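Local coordinates for protein homoserine dehydrogenase (Staphylococcus aureus M1064, PDB 4PG7) that catalyses the reversible NAD(P)-dependent interconversion of aspartate semialdehyde and homoserine, a step of the aspartic acid pathway, at residues R224-T229 with A281-T286; L262-K267 with Y441-V446; E392-A397 with T431-E436; A408-D411 with Y415-V418; E428-T431 with E436-K439. One frame throughout, in Å; residues are numbered along the deposited sequence.

Contact 1 lies in the homoserine dehydrogenase region, residues 157-335, and is complete along the chain before contacts 3, 4 and 5 begin. Contact 2 ties this region to the C-terminal one, where contacts 3, 4 and 5 lie. Contacts 1 and 2, with centres about 17 Å apart, touch through strands 264-275, 278-289 and 436-444 of one mixed sheet. Contact 4, a hairpin, sits in the same sheet and touches contact 2. Contacts 3 and 5 share T431 and E436, and their centres are about 8 Å apart. Along the chain, contacts 3, 4 and 5 all fall between the two segments of contact 2. Strand 436-444 thus joins the ACT-type domain, the bound lysine and the sheet of the preceding domain.

Contact 1 of 5, residues R224-T229 with A281-T286; sequences RKVVIT and ASVEPT
V226 and A281 mark the closest backbone approach, their CA atoms 7.0 Å apart, where helix 224-229 lies over strand 281-286. The axes of the two short segments pass 8.5 Å from each other and run roughly antiparallel, at 148° between their N-to-C directions. Helix and strand diverge from this point, and the touching strand residues are A281 to V283. One valine therefore serves the whole helical side, and it spreads its two methyls over two strand residues. V226 CG1, anti to the backbone N (chi1 167°), meets A281 CB at 3.7 Å. V226 CG2, the branch beside that N, packs on V283 CG2 at 3.8 Å, the two side chains passing alongside one another in opposed directions. The same CG2 also lies 4.0 Å from S282 O, so it rests partly on the strand backbone between the two side chains. A281 and V283 both point their CB toward the helix; S282, between them, turns away, as strand geometry requires. The contact is small and buried, its side-chain packing apolar: a helix laid by one valine on the mixed sheet of the homoserine dehydrogenase region. Within the helix T229 folds back on its own turn: its OG1 bonds K225 O at 2.7 Å, approaching from the opposite face of that carbonyl to T229 N. Around the contact, V226 also leans on L178, and V227 faces V243 and helix 129-141. Strand 264-275 lies beside the strand segment, with V283 touching L268, while P285 and T286 pack farther on against strand 436-444.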
# COMPACT_ATOMS: atom_id res chain seq x y z
N ARG A 224 -15.49 3.14 -13.19
CA ARG A 224 -15.60 1.68 -13.02
C ARG A 224 -14.79 1.21 -11.82
O ARG A 224 -15.26 0.41 -11.02
CB ARG A 224 -15.19 0.94 -14.30
CG ARG A 224 -16.16 1.17 -15.45
CD ARG A 224 -15.89 0.24 -16.63
NE ARG A 224 -14.51 0.37 -17.08
CZ ARG A 224 -14.09 1.04 -18.15
NH1 ARG A 224 -14.95 1.67 -18.94
NH2 ARG A 224 -12.79 1.08 -18.43
N LYS A 225 -13.58 1.71 -11.66
CA LYS A 225 -12.75 1.33 -10.52
C LYS A 225 -13.30 1.81 -9.19
O LYS A 225 -13.10 1.16 -8.16
CB LYS A 225 -11.30 1.77 -10.72
CG LYS A 225 -10.59 0.93 -11.78
CD LYS A 225 -9.28 1.55 -12.20
CE LYS A 225 -8.61 0.74 -13.33
NZ LYS A 225 -7.68 1.63 -14.07
N VAL A 226 -13.99 2.95 -9.20
CA VAL A 226 -14.69 3.43 -8.02
C VAL A 226 -15.85 2.50 -7.63
O VAL A 226 -16.06 2.25 -6.45
CB VAL A 226 -15.23 4.85 -8.22
CG1 VAL A 226 -16.23 5.22 -7.14
CG2 VAL A 226 -14.06 5.82 -8.22
N VAL A 227 -16.60 2.02 -8.61
CA VAL A 227 -17.64 1.00 -8.34
C VAL A 227 -17.01 -0.22 -7.68
O VAL A 227 -17.48 -0.71 -6.65
CB VAL A 227 -18.37 0.56 -9.61
CG1 VAL A 227 -19.33 -0.59 -9.29
CG2 VAL A 227 -19.14 1.71 -10.23
N ILE A 228 -15.93 -0.72 -8.26
CA ILE A 228 -15.25 -1.90 -7.74
C ILE A 228 -14.66 -1.64 -6.36
O ILE A 228 -14.84 -2.45 -5.44
CB ILE A 228 -14.13 -2.38 -8.68
CG1 ILE A 228 -14.68 -2.81 -10.06
CG2 ILE A 228 -13.36 -3.54 -8.07
CD1 ILE A 228 -15.68 -3.95 -10.00
N THR A 229 -13.94 -0.54 -6.21
CA THR A 229 -13.34 -0.20 -4.94
C THR A 229 -14.40 -0.04 -3.82
O THR A 229 -14.15 -0.44 -2.68
CB THR A 229 -12.45 1.03 -5.07
OG1 THR A 229 -11.45 0.77 -6.07
CG2 THR A 229 -11.76 1.36 -3.76
N ALA A 281 -20.44 8.30 -4.42
CA ALA A 281 -19.29 7.96 -5.26
C ALA A 281 -19.14 8.96 -6.38
O ALA A 281 -20.12 9.39 -6.96
CB ALA A 281 -19.46 6.57 -5.83
N SER A 282 -17.89 9.33 -6.69
CA SER A 282 -17.60 10.32 -7.72
C SER A 282 -16.22 10.17 -8.33
O SER A 282 -15.31 9.58 -7.73
CB SER A 282 -17.72 11.73 -7.16
OG SER A 282 -16.90 11.89 -6.01
N VAL A 283 -16.08 10.72 -9.52
CA VAL A 283 -14.81 10.87 -10.19
C VAL A 283 -14.81 12.28 -10.74
O VAL A 283 -15.70 12.62 -11.51
CB VAL A 283 -14.70 9.90 -11.37
CG1 VAL A 283 -13.45 10.17 -12.18
CG2 VAL A 283 -14.68 8.47 -10.88
N GLU A 284 -13.83 13.09 -10.37
CA GLU A 284 -13.72 14.42 -10.96
C GLU A 284 -12.40 15.10 -10.64
O GLU A 284 -11.71 14.74 -9.69
CB GLU A 284 -14.89 15.31 -10.53
CG GLU A 284 -14.93 15.58 -9.06
CD GLU A 284 -16.22 16.28 -8.65
OE1 GLU A 284 -16.60 17.31 -9.26
OE2 GLU A 284 -16.83 15.79 -7.69
N PRO A 285 -12.06 16.12 -11.44
CA PRO A 285 -10.90 16.97 -11.13
C PRO A 285 -11.05 17.62 -9.77
O PRO A 285 -12.11 18.15 -9.45
CB PRO A 285 -10.92 18.02 -12.25
CG PRO A 285 -11.70 17.41 -13.35
CD PRO A 285 -12.71 16.51 -12.71
N THR A 286 -10.01 17.49 -8.96
CA THR A 286 -10.03 17.80 -7.54
C THR A 286 -8.72 18.47 -7.16
O THR A 286 -7.65 18.02 -7.58
CB THR A 286 -10.20 16.48 -6.75
OG1 THR A 286 -11.42 15.86 -7.13
CG2 THR A 286 -10.20 16.70 -5.28

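Contact 2 of 5, residues L262-K267 with Y441-V446; sequences LGYKIK and YPVEGV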
# COMPACT_ATOMS: atom_id res chain seq x y z
N LEU A 262 -2.29 28.75 -4.83
CA LEU A 262 -3.06 28.52 -3.60
C LEU A 262 -2.57 27.36 -2.70
O LEU A 262 -3.09 27.17 -1.60
CB LEU A 262 -4.52 28.27 -3.95
CG LEU A 262 -5.23 29.50 -4.54
CD1 LEU A 262 -6.45 29.05 -5.30
CD2 LEU A 262 -5.60 30.47 -3.44
N GLY A 263 -1.62 26.57 -3.19
CA GLY A 263 -1.05 25.46 -2.43
C GLY A 263 -1.55 24.07 -2.79
O GLY A 263 -1.45 23.16 -1.97
N TYR A 264 -2.09 23.90 -4.00
CA TYR A 264 -2.75 22.66 -4.41
C TYR A 264 -2.27 22.17 -5.77
O TYR A 264 -1.89 22.97 -6.62
CB TYR A 264 -4.27 22.85 -4.52
CG TYR A 264 -4.93 23.28 -3.24
CD1 TYR A 264 -5.42 22.32 -2.33
CD2 TYR A 264 -5.02 24.63 -2.90
CE1 TYR A 264 -6.00 22.72 -1.13
CE2 TYR A 264 -5.62 25.04 -1.72
CZ TYR A 264 -6.10 24.09 -0.82
OH TYR A 264 -6.69 24.50 0.35
N LYS A 265 -2.32 20.85 -5.96
CA LYS A 265 -2.21 20.22 -7.25
C LYS A 265 -3.61 19.85 -7.72
O LYS A 265 -4.54 19.80 -6.92
CB LYS A 265 -1.38 18.95 -7.14
CG LYS A 265 0.08 19.23 -6.85
CD LYS A 265 0.90 18.00 -7.14
CE LYS A 265 2.37 18.30 -7.18
NZ LYS A 265 3.12 17.03 -6.97
N ILE A 266 -3.76 19.56 -9.00
CA ILE A 266 -5.02 19.04 -9.51
C ILE A 266 -4.83 17.58 -9.91
O ILE A 266 -3.90 17.26 -10.64
CB ILE A 266 -5.53 19.90 -10.68
CG1 ILE A 266 -5.78 21.32 -10.20
CG2 ILE A 266 -6.83 19.32 -11.25
CD1 ILE A 266 -6.45 22.24 -11.19
N LYS A 267 -5.70 16.70 -9.44
CA LYS A 267 -5.69 15.28 -9.81
C LYS A 267 -7.10 14.89 -10.19
O LYS A 267 -8.07 15.51 -9.72
CB LYS A 267 -5.24 14.39 -8.62
CG LYS A 267 -3.91 14.79 -7.98
CD LYS A 267 -2.73 14.42 -8.85
CE LYS A 267 -1.42 14.80 -8.18
NZ LYS A 267 -0.27 14.40 -9.02
N TYR A 441 -14.59 22.84 -8.56
CA TYR A 441 -13.93 21.57 -8.28
C TYR A 441 -13.90 21.35 -6.77
O TYR A 441 -13.73 22.31 -6.02
CB TYR A 441 -12.50 21.59 -8.78
CG TYR A 441 -12.27 21.73 -10.26
CD1 TYR A 441 -13.22 21.37 -11.19
CD2 TYR A 441 -11.03 22.14 -10.73
CE1 TYR A 441 -12.97 21.49 -12.55
CE2 TYR A 441 -10.77 22.25 -12.09
CZ TYR A 441 -11.73 21.91 -12.99
OH TYR A 441 -11.46 22.00 -14.34
N PRO A 442 -14.05 20.10 -6.32
CA PRO A 442 -13.83 19.83 -4.89
C PRO A 442 -12.38 20.04 -4.52
O PRO A 442 -11.50 19.99 -5.39
CB PRO A 442 -14.22 18.35 -4.71
CG PRO A 442 -14.24 17.78 -6.07
CD PRO A 442 -14.43 18.89 -7.06
N VAL A 443 -12.15 20.28 -3.24
CA VAL A 443 -10.82 20.47 -2.69
C VAL A 443 -10.66 19.49 -1.56
O VAL A 443 -11.52 19.41 -0.67
CB VAL A 443 -10.62 21.91 -2.17
CG1 VAL A 443 -9.26 22.07 -1.53
CG2 VAL A 443 -10.82 22.93 -3.29
N GLU A 444 -9.58 18.71 -1.61
CA GLU A 444 -9.28 17.70 -0.60
C GLU A 444 -7.93 17.92 0.06
O GLU A 444 -7.07 18.66 -0.45
CB GLU A 444 -9.30 16.30 -1.21
CG GLU A 444 -10.68 15.79 -1.57
CD GLU A 444 -11.53 15.38 -0.38
OE1 GLU A 444 -11.08 15.49 0.77
OE2 GLU A 444 -12.68 14.96 -0.61
N GLY A 445 -7.77 17.25 1.20
CA GLY A 445 -6.53 17.28 2.00
C GLY A 445 -6.40 18.47 2.91
O GLY A 445 -5.37 18.66 3.55
N VAL A 446 -7.46 19.27 2.98
CA VAL A 446 -7.50 20.45 3.85
C VAL A 446 -7.66 20.09 5.34
O VAL A 446 -6.99 19.20 5.86
CB VAL A 446 -8.63 21.38 3.41
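Y264 and V443 form the tight part of this contact. V443 CG1 comes within 3.3 Å of Y264 CE1 and also lies 3.8 Å from Y264 CZ, the two side chains crossing at about a right angle. The tyrosine ring leaves its strand with CG anti to the carbonyl carbon (chi1 -60°), which places CE1 against V443 CG1. At the ring's edge, near its plane, E444 O is 4.3 Å from Y264 CE1. The other pair is looser: I266 CD1 reaches the Y441 ring obliquely, 4.4 Å from Y441 CE2, while the Y441 hydroxyl is hydrogen-bonded to K439 NZ. Beyond E444 the contact fades toward solvent. There V446, the last modelled residue, is exposed and poorly ordered, and the E444 carboxylate forms salt bridges with K271 and K173. The strand axes are 8.9 Å apart because strand 278-289 runs between them, antiparallel to 264-275 and parallel to 436-444. This is packing on one face across two strand spacings of a mixed sheet. It is reached on one side directly after helix 253-262, which G263 ends in a Schellman motif, and on the other by the last strand of the ACT-type domain.

Contact 3 of 5, residues E392-A397 with T431-E436; sequences ENELKA and TKHGYE
E394 and Y435 meet from opposite directions at the surface, the carboxylate approaching the phenol ring at its edge. CG of E394 is anti to the backbone N (chi1 -178°) and the rest of the chain is extended, which carries the carboxylate straight out from helix 392-397 across to the turn. Y435 OH donates to E394 OE1 at 2.3 Å, a doubtfully short distance. The carboxylate and ring planes are 69° apart. Y435 CG, anti to the carbonyl carbon (chi1 -65°), directs the ring and its hydroxyl to that carboxylate; the ring also packs on F391 and I430. Helix 388-398 is tied here to the turn that follows helix 427-432; both helices belong to the beta-alpha-beta-beta-alpha-beta order of an ACT domain. H433 is the first residue past helical geometry, and G434 N bonds back to T431 O at 3.0 Å. The other carboxylate oxygen works through water. Water 1 donates to E394 OE2 at 3.1 Å and lies in the plane of the H433 ring, 2.9 Å from H433 ND1. Water 2, 3.0 Å from E394 OE2 and 2.7 Å from H433 O, has too few protons for all its acceptors, so these bonds are less certain.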
# COMPACT_ATOMS: atom_id res chain seq x y z
N GLU A 392 -13.87 39.21 -2.68
CA GLU A 392 -13.68 38.53 -1.40
C GLU A 392 -14.68 39.00 -0.33
O GLU A 392 -15.27 38.18 0.37
CB GLU A 392 -12.25 38.75 -0.89
CG GLU A 392 -11.92 37.98 0.39
CD GLU A 392 -10.47 38.14 0.84
OE1 GLU A 392 -9.87 39.21 0.62
OE2 GLU A 392 -9.94 37.17 1.41
N ASN A 393 -14.86 40.31 -0.22
CA ASN A 393 -15.82 40.86 0.72
C ASN A 393 -17.23 40.40 0.44
O ASN A 393 -17.95 40.03 1.37
CB ASN A 393 -15.81 42.40 0.70
CG ASN A 393 -14.53 42.98 1.28
OD1 ASN A 393 -13.84 42.34 2.10
ND2 ASN A 393 -14.21 44.19 0.87
N GLU A 394 -17.65 40.45 -0.83
CA GLU A 394 -18.99 39.95 -1.16
C GLU A 394 -19.14 38.48 -0.78
O GLU A 394 -20.18 38.09 -0.23
CB GLU A 394 -19.41 40.16 -2.61
CG GLU A 394 -20.84 39.65 -2.80
CD GLU A 394 -21.58 40.26 -3.98
OE1 GLU A 394 -20.91 40.57 -5.00
OE2 GLU A 394 -22.83 40.39 -3.89
N LEU A 395 -18.14 37.65 -1.09
CA LEU A 395 -18.22 36.24 -0.73
C LEU A 395 -18.36 36.05 0.75
O LEU A 395 -19.13 35.20 1.20
CB LEU A 395 -17.00 35.43 -1.18
CG LEU A 395 -16.88 35.03 -2.65
CD1 LEU A 395 -15.62 34.22 -2.88
CD2 LEU A 395 -18.13 34.25 -3.09
N LYS A 396 -17.58 36.79 1.52
CA LYS A 396 -17.67 36.74 2.99
C LYS A 396 -19.07 37.07 3.48
O LYS A 396 -19.58 36.42 4.38
CB LYS A 396 -16.66 37.67 3.64
CG LYS A 396 -15.26 37.09 3.67
CD LYS A 396 -14.16 38.15 3.62
CE LYS A 396 -14.09 39.06 4.83
NZ LYS A 396 -12.71 39.64 4.91
N ALA A 397 -19.71 38.03 2.84
CA ALA A 397 -21.07 38.41 3.21
C ALA A 397 -22.09 37.37 2.81
O ALA A 397 -23.06 37.14 3.53
CB ALA A 397 -21.43 39.75 2.59
N THR A 431 -24.32 32.00 -7.95
CA THR A 431 -25.07 32.27 -9.18
C THR A 431 -26.26 33.20 -8.95
O THR A 431 -26.42 34.17 -9.69
CB THR A 431 -25.53 30.94 -9.84
OG1 THR A 431 -24.37 30.20 -10.23
CG2 THR A 431 -26.40 31.18 -11.06
N LYS A 432 -27.03 32.97 -7.89
CA LYS A 432 -28.16 33.86 -7.60
C LYS A 432 -27.74 35.26 -7.16
O LYS A 432 -28.53 36.20 -7.25
CB LYS A 432 -29.18 33.21 -6.64
CG LYS A 432 -28.73 33.13 -5.20
CD LYS A 432 -29.85 33.28 -4.16
CE LYS A 432 -29.87 32.16 -3.14
NZ LYS A 432 -30.73 32.48 -1.96
N HIS A 433 -26.50 35.41 -6.69
CA HIS A 433 -25.92 36.73 -6.42
C HIS A 433 -25.25 37.40 -7.64
O HIS A 433 -24.51 38.36 -7.50
CB HIS A 433 -24.94 36.66 -5.24
CG HIS A 433 -25.64 36.70 -3.92
ND1 HIS A 433 -26.11 37.86 -3.38
CD2 HIS A 433 -26.07 35.71 -3.11
CE1 HIS A 433 -26.75 37.60 -2.25
NE2 HIS A 433 -26.73 36.30 -2.06
N GLY A 434 -25.48 36.84 -8.81
CA GLY A 434 -25.17 37.53 -10.04
C GLY A 434 -23.81 37.21 -10.63
O GLY A 434 -23.39 37.92 -11.53
N TYR A 435 -23.09 36.21 -10.12
CA TYR A 435 -21.83 35.81 -10.69
C TYR A 435 -21.97 34.67 -11.65
O TYR A 435 -22.77 33.76 -11.45
CB TYR A 435 -20.85 35.37 -9.62
CG TYR A 435 -20.44 36.43 -8.69
CD1 TYR A 435 -19.33 37.20 -8.97
CD2 TYR A 435 -21.14 36.64 -7.51
CE1 TYR A 435 -18.91 38.18 -8.09
CE2 TYR A 435 -20.73 37.61 -6.62
CZ TYR A 435 -19.62 38.38 -6.91
OH TYR A 435 -19.20 39.35 -6.03
N GLU A 436 -21.21 34.75 -12.74
CA GLU A 436 -21.08 33.67 -13.67
C GLU A 436 -20.06 32.71 -13.11
O GLU A 436 -18.89 33.05 -13.02
CB GLU A 436 -20.57 34.19 -15.01
CG GLU A 436 -20.48 33.10 -16.07
CD GLU A 436 -21.81 32.45 -16.40
OE1 GLU A 436 -22.87 33.03 -16.12
OE2 GLU A 436 -21.77 31.36 -16.96
O HOH W 1 -25.75 40.36 -4.80
O HOH W 2 -23.34 40.73 -6.79

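Contact 4 of 5, residues A408-D411 with Y415-V418; sequences ANYD and YAAV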
# COMPACT_ATOMS: atom_id res chain seq x y z
N ALA A 408 -8.02 34.32 -5.44
CA ALA A 408 -6.88 34.52 -6.31
C ALA A 408 -7.35 35.04 -7.67
O ALA A 408 -8.49 34.75 -8.09
CB ALA A 408 -6.15 33.22 -6.53
N ASN A 409 -6.46 35.78 -8.33
CA ASN A 409 -6.64 36.15 -9.71
C ASN A 409 -6.58 34.90 -10.57
O ASN A 409 -5.74 34.06 -10.36
CB ASN A 409 -5.54 37.12 -10.17
CG ASN A 409 -5.68 38.48 -9.54
OD1 ASN A 409 -4.79 38.94 -8.83
ND2 ASN A 409 -6.79 39.13 -9.77
N TYR A 410 -7.48 34.78 -11.52
CA TYR A 410 -7.51 33.62 -12.37
C TYR A 410 -7.15 34.03 -13.79
O TYR A 410 -6.30 33.41 -14.40
CB TYR A 410 -8.90 33.01 -12.32
CG TYR A 410 -9.12 31.75 -13.10
CD1 TYR A 410 -8.95 30.50 -12.49
CD2 TYR A 410 -9.57 31.78 -14.42
CE1 TYR A 410 -9.19 29.33 -13.18
CE2 TYR A 410 -9.81 30.61 -15.12
CZ TYR A 410 -9.61 29.39 -14.49
OH TYR A 410 -9.86 28.21 -15.15
N ASP A 411 -7.84 35.04 -14.30
CA ASP A 411 -7.62 35.59 -15.63
C ASP A 411 -8.27 36.98 -15.62
O ASP A 411 -8.74 37.44 -14.58
CB ASP A 411 -8.24 34.66 -16.68
CG ASP A 411 -7.69 34.90 -18.07
OD1 ASP A 411 -6.98 35.91 -18.28
OD2 ASP A 411 -7.99 34.10 -18.98
N TYR A 415 -11.80 35.43 -11.14
CA TYR A 415 -11.22 35.15 -9.85
C TYR A 415 -11.58 33.72 -9.49
O TYR A 415 -12.58 33.17 -9.97
CB TYR A 415 -11.78 36.07 -8.75
CG TYR A 415 -11.58 37.54 -9.04
CD1 TYR A 415 -10.30 38.08 -9.09
CD2 TYR A 415 -12.66 38.37 -9.26
CE1 TYR A 415 -10.11 39.43 -9.37
CE2 TYR A 415 -12.47 39.72 -9.53
CZ TYR A 415 -11.20 40.24 -9.60
OH TYR A 415 -11.03 41.57 -9.87
N ALA A 416 -10.77 33.15 -8.61
CA ALA A 416 -11.04 31.84 -8.06
C ALA A 416 -11.07 31.99 -6.56
O ALA A 416 -10.37 32.84 -6.01
CB ALA A 416 -9.96 30.86 -8.47
N ALA A 417 -11.87 31.16 -5.90
CA ALA A 417 -11.94 31.13 -4.45
C ALA A 417 -11.80 29.69 -4.00
O ALA A 417 -12.41 28.82 -4.58
CB ALA A 417 -13.26 31.69 -3.96
N VAL A 418 -11.02 29.45 -2.95
CA VAL A 418 -11.07 28.19 -2.26
C VAL A 418 -11.74 28.44 -0.92
O VAL A 418 -11.31 29.28 -0.14
CB VAL A 418 -9.65 27.57 -2.07
CG1 VAL A 418 -9.68 26.38 -1.09
CG2 VAL A 418 -9.08 27.16 -3.42
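A408 and A416 pair through two backbone hydrogen bonds, which close one antiparallel ring between strands 408-411 and 415-418. A408 N donates to A416 O at 2.8 Å (152° at the hydrogen), and A416 N to A408 O, also 2.8 Å but straighter (168°) and in the carbonyl plane. A408 O has a further, weaker neighbour in Y415 CA, a CA-H...O contact of 3.3 Å. The next pair, N409 with Y415, is non-hydrogen-bonded. Polar and aromatic groups lie side by side here: the N409 and Y415 side chains run alongside, pointing the same way, with amide and ring planes well tilted, and N409 ND2 sits at the ring edge, 3.4 Å from Y415 CE1. The hydroxyl at the far end of that ring bonds G386 O, and the ring meets F391. Apolar packing is on the other face, which carries A408 and A416: Y410 CD1 is 4.2 Å from A416 CB. With CG anti to the backbone N (chi1 -177°), the Y410 ring then leads on to helix 253-262, where its hydroxyl bonds D255. The Y415 face is covered instead by helix 388-398. Y410 and D411, opposite the residue just before Y415, make a classic beta bulge near the turn of a beta hairpin, and the hairpin is the second and third strand of an ACT-type fold.

Contact 5 of 5, residues E428-T431 with E436-K439; sequences ELIT and EVDK. With LYS (lysine), chain K.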
# COMPACT_ATOMS: atom_id res chain seq x y z
N GLU A 428 -24.87 27.50 -6.57
CA GLU A 428 -26.19 28.10 -6.82
C GLU A 428 -26.31 29.43 -6.14
O GLU A 428 -26.82 30.39 -6.69
CB GLU A 428 -27.29 27.18 -6.29
CG GLU A 428 -27.49 25.92 -7.13
CD GLU A 428 -28.85 25.29 -6.91
OE1 GLU A 428 -29.10 24.24 -7.56
OE2 GLU A 428 -29.68 25.81 -6.10
N LEU A 429 -25.82 29.48 -4.91
CA LEU A 429 -25.84 30.67 -4.14
C LEU A 429 -25.06 31.82 -4.84
O LEU A 429 -25.55 32.94 -4.96
CB LEU A 429 -25.24 30.37 -2.76
CG LEU A 429 -24.99 31.56 -1.87
CD1 LEU A 429 -26.32 32.20 -1.46
CD2 LEU A 429 -24.22 31.10 -0.65
N ILE A 430 -23.86 31.51 -5.28
CA ILE A 430 -23.01 32.49 -5.96
C ILE A 430 -23.69 32.95 -7.26
O ILE A 430 -23.66 34.13 -7.60
CB ILE A 430 -21.60 31.94 -6.16
CG1 ILE A 430 -20.91 31.85 -4.80
CG2 ILE A 430 -20.76 32.82 -7.08
CD1 ILE A 430 -19.67 31.00 -4.76
N THR A 431 -24.32 32.00 -7.95
CA THR A 431 -25.07 32.27 -9.18
C THR A 431 -26.26 33.20 -8.95
O THR A 431 -26.42 34.17 -9.69
CB THR A 431 -25.53 30.94 -9.84
OG1 THR A 431 -24.37 30.20 -10.23
CG2 THR A 431 -26.40 31.18 -11.06
N GLU A 436 -21.21 34.75 -12.74
CA GLU A 436 -21.08 33.67 -13.67
C GLU A 436 -20.06 32.71 -13.11
O GLU A 436 -18.89 33.05 -13.02
CB GLU A 436 -20.57 34.19 -15.01
CG GLU A 436 -20.48 33.10 -16.07
CD GLU A 436 -21.81 32.45 -16.40
OE1 GLU A 436 -22.87 33.03 -16.12
OE2 GLU A 436 -21.77 31.36 -16.96
N VAL A 437 -20.51 31.52 -12.75
CA VAL A 437 -19.62 30.51 -12.23
C VAL A 437 -19.16 29.64 -13.39
O VAL A 437 -19.96 28.98 -14.01
CB VAL A 437 -20.34 29.62 -11.17
CG1 VAL A 437 -19.44 28.48 -10.73
CG2 VAL A 437 -20.76 30.46 -9.97
N ASP A 438 -17.87 29.65 -13.67
CA ASP A 438 -17.33 28.84 -14.76
C ASP A 438 -17.38 27.39 -14.34
O ASP A 438 -17.95 26.56 -15.03
CB ASP A 438 -15.89 29.24 -15.05
CG ASP A 438 -15.24 28.38 -16.15
OD1 ASP A 438 -15.94 27.85 -17.02
OD2 ASP A 438 -14.01 28.27 -16.15
N LYS A 439 -16.83 27.09 -13.17
CA LYS A 439 -16.88 25.75 -12.67
C LYS A 439 -16.47 25.69 -11.21
O LYS A 439 -15.92 26.64 -10.66
CB LYS A 439 -15.95 24.88 -13.47
CG LYS A 439 -14.50 25.29 -13.39
CD LYS A 439 -13.76 24.73 -14.59
CE LYS A 439 -12.32 25.19 -14.62
NZ LYS A 439 -11.70 24.71 -15.90
N LYS K . -12.08 26.01 -20.35
CA LYS K . -13.38 25.33 -20.01
C LYS K . -14.41 26.29 -19.42
O LYS K . -15.29 25.88 -18.64
CB LYS K . -13.14 24.17 -19.04
CG LYS K . -14.32 23.22 -18.92
CD LYS K . -14.72 22.97 -17.47
CE LYS K . -15.97 22.14 -17.43
NZ LYS K . -16.45 21.85 -16.05
OXT LYS K . -14.38 27.50 -19.72
O HOH W 3 -23.29 31.06 -12.59
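I430 and V437 are brought together by their first torsions. I430 holds CG2 anti to the backbone N, and V437 holds CG2 beside its own N, anti to the carbonyl carbon. The two methyls meet at 3.7 Å, I430 CG2 against V437 CG2, with the side chains crossing at about a right angle. The same valine methyl lies 3.6 Å from T431 OG1, so it fits between two successive residues of the helix. A water completes this side: it donates to T431 OG1 at 2.7 Å and accepts from V437 N at 2.8 Å, which satisfies a strand amide next to the helix; T431 OG1 is also hydrogen-bonded to E427 O, back in its own helix. Beyond V437 the strand enters the pocket of a bound lysine. D438 OD1 is 2.6 Å from the O of the ligand's carboxylate, a separation that suggests one of the acid groups is protonated. K439, with CG between its N and carbonyl carbon (chi1 62°) and the rest extended, lies alongside the ligand, running the opposite way: K439 CD is 3.5 Å from CD of the bound lysine, and K439 NZ 3.5 Å from its CB. K439 NZ has partners of its own, a salt bridge to D255 and a hydrogen bond to Y441 OH. R246, G250 and T252 complete the pocket. D438 and K439 form a classic beta bulge opposite V380 of strand 375-382. Helix 427-432 sits on this sheet, I430 resting on V379 and V381, and helix 388-398 packs beside it through L395 and I398.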